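Local coordinates for MexT protein (Pseudomonas aeruginosa, PDB 6L33) that probably binds DNA as a LysR-type activator of efflux-pump transcription, and is represented here by its regulatory domain, at residues A4-V9 with P35-V40. Residues are numbered along the deposited sequence; the frame is centred on the assembly and turned at random.
Sequences ATSTAV and PGIVLV
Val9 and Val38 form a parallel beta bridge where the N-terminal lead-in 4-9 meets 35-40, the loop and strand start that follow helix 18-33. The contact lies at the surface of the domain. Val38 N donates to Ala8 O at 3.2 Å, with an N-H...O angle of 160°; the nitrogen is tilted 23° from the carbonyl plane. Ile37 CA also brings its hydrogen to Ala8 O, so one carbonyl receives both. One step on, Val9 CA makes a similar CH...O contact with Val38 O at 3.3 Å. Strands 9-14 and 38-43 then run on side by side, linked by the helix in a right-handed beta-alpha-beta crossover. This is the opening unit of a periplasmic-binding-protein-like domain, as in other LysR regulators. Val9 and Val38 lie alongside each other on one face of the sheet, with Val9 CG2 4.0 Å from Val38 CB. The other branch, Val9 CG1, is anti to the backbone N (chi1 179°) and reaches Val40 CG2, also at 4.0 Å. Leu113 of the second subunit packs on Val9 and Val38, and Leu39 and Val40 pair with a strand of that subunit, which continues the sheet. Before the bridge the backbones stay close as far as Thr7, whose CA makes a CH...O contact with Gly36 O at 3.3 Å. Only toward Ala4 and Pro35 do they draw apart. A water accepts from Gly36 N and donates to Ala4 O, at 2.8 Å from that oxygen. Ser6 OG accepts from Ala8 N in an ST turn, while Ile37 CG2 rests against Ser6 CB at 3.9 Å.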
loop_
_atom_site.group_PDB
_atom_site.type_symbol
_atom_site.label_atom_id
_atom_site.label_comp_id
_atom_site.label_asym_id
_atom_site.label_seq_id
_atom_site.Cartn_x
_atom_site.Cartn_y
_atom_site.Cartn_z
ATOM N N ALA B 4 -2.117 12.393 -29.078
ATOM C CA ALA B 4 -1.762 13.689 -28.509
ATOM C C ALA B 4 -2.992 14.482 -28.089
ATOM O O ALA B 4 -2.923 15.271 -27.138
ATOM C CB ALA B 4 -0.927 14.489 -29.509
ATOM N N THR B 5 -4.119 14.294 -28.776
ATOM C CA THR B 5 -5.361 14.983 -28.449
ATOM C C THR B 5 -6.284 14.140 -27.577
ATOM O O THR B 5 -7.472 14.460 -27.451
ATOM C CB THR B 5 -6.093 15.394 -29.729
ATOM O OG1 THR B 5 -6.389 14.227 -30.508
ATOM C CG2 THR B 5 -5.243 16.354 -30.552
ATOM N N SER B 6 -5.769 13.073 -26.973
ATOM C CA SER B 6 -6.609 12.163 -26.207
ATOM C C SER B 6 -6.864 12.708 -24.808
ATOM O O SER B 6 -5.942 13.188 -24.138
ATOM C CB SER B 6 -5.964 10.781 -26.123
ATOM O OG SER B 6 -6.806 9.871 -25.437
ATOM N N THR B 7 -8.122 12.641 -24.374
ATOM C CA THR B 7 -8.506 12.916 -22.997
ATOM C C THR B 7 -8.968 11.652 -22.280
ATOM O O THR B 7 -9.703 11.732 -21.292
ATOM C CB THR B 7 -9.603 13.981 -22.945
ATOM O OG1 THR B 7 -10.751 13.521 -23.671
ATOM C CG2 THR B 7 -9.111 15.285 -23.551
ATOM N N ALA B 8 -8.555 10.486 -22.769
ATOM C CA ALA B 8 -9.024 9.229 -22.212
ATOM C C ALA B 8 -8.396 8.972 -20.848
ATOM O O ALA B 8 -7.292 9.433 -20.545
ATOM C CB ALA B 8 -8.703 8.071 -23.158
ATOM N N VAL B 9 -9.123 8.234 -20.017
ATOM C CA VAL B 9 -8.643 7.812 -18.709
ATOM C C VAL B 9 -8.159 6.375 -18.824
ATOM O O VAL B 9 -8.852 5.523 -19.394
ATOM C CB VAL B 9 -9.738 7.944 -17.639
ATOM C CG1 VAL B 9 -9.220 7.468 -16.288
ATOM C CG2 VAL B 9 -10.223 9.384 -17.554
ATOM N N PRO B 35 -1.023 15.226 -23.049
ATOM C CA PRO B 35 -1.293 15.985 -21.815
ATOM C C PRO B 35 -2.712 15.840 -21.295
ATOM O O PRO B 35 -2.946 16.107 -20.109
ATOM C CB PRO B 35 -0.999 17.438 -22.221
ATOM C CG PRO B 35 -0.227 17.345 -23.509
ATOM C CD PRO B 35 -0.717 16.108 -24.184
ATOM N N GLY B 36 -3.666 15.432 -22.128
ATOM C CA GLY B 36 -5.037 15.307 -21.676
ATOM C C GLY B 36 -5.398 13.999 -21.011
ATOM O O GLY B 36 -6.508 13.874 -20.487
ATOM N N ILE B 37 -4.497 13.018 -21.006
ATOM C CA ILE B 37 -4.821 11.685 -20.507
ATOM C C ILE B 37 -4.650 11.645 -18.996
ATOM O O ILE B 37 -3.734 12.256 -18.433
ATOM C CB ILE B 37 -3.963 10.608 -21.203
ATOM C CG1 ILE B 37 -2.491 10.724 -20.802
ATOM C CG2 ILE B 37 -4.122 10.698 -22.714
ATOM C CD1 ILE B 37 -2.033 9.668 -19.820
ATOM N N VAL B 38 -5.547 10.919 -18.335
ATOM C CA VAL B 38 -5.547 10.773 -16.885
ATOM C C VAL B 38 -5.248 9.318 -16.552
ATOM O O VAL B 38 -5.845 8.406 -17.135
ATOM C CB VAL B 38 -6.890 11.214 -16.280
ATOM C CG1 VAL B 38 -6.850 11.105 -14.768
ATOM C CG2 VAL B 38 -7.220 12.636 -16.711
ATOM N N LEU B 39 -4.329 9.103 -15.616
ATOM C CA LEU B 39 -3.897 7.768 -15.224
ATOM C C LEU B 39 -4.431 7.428 -13.839
ATOM O O LEU B 39 -4.234 8.191 -12.887
ATOM C CB LEU B 39 -2.371 7.664 -15.236
ATOM C CG LEU B 39 -1.799 6.263 -15.017
ATOM C CD1 LEU B 39 -2.270 5.321 -16.112
ATOM C CD2 LEU B 39 -0.279 6.302 -14.957
ATOM N N VAL B 40 -5.097 6.283 -13.731
ATOM C CA VAL B 40 -5.545 5.733 -12.457
ATOM C C VAL B 40 -4.760 4.453 -12.208
ATOM O O VAL B 40 -4.788 3.529 -13.031
ATOM C CB VAL B 40 -7.058 5.462 -12.449
ATOM C CG1 VAL B 40 -7.470 4.780 -11.151
ATOM C CG2 VAL B 40 -7.830 6.753 -12.649
HETATM O O HOH W 1 -3.835 14.207 -24.755
#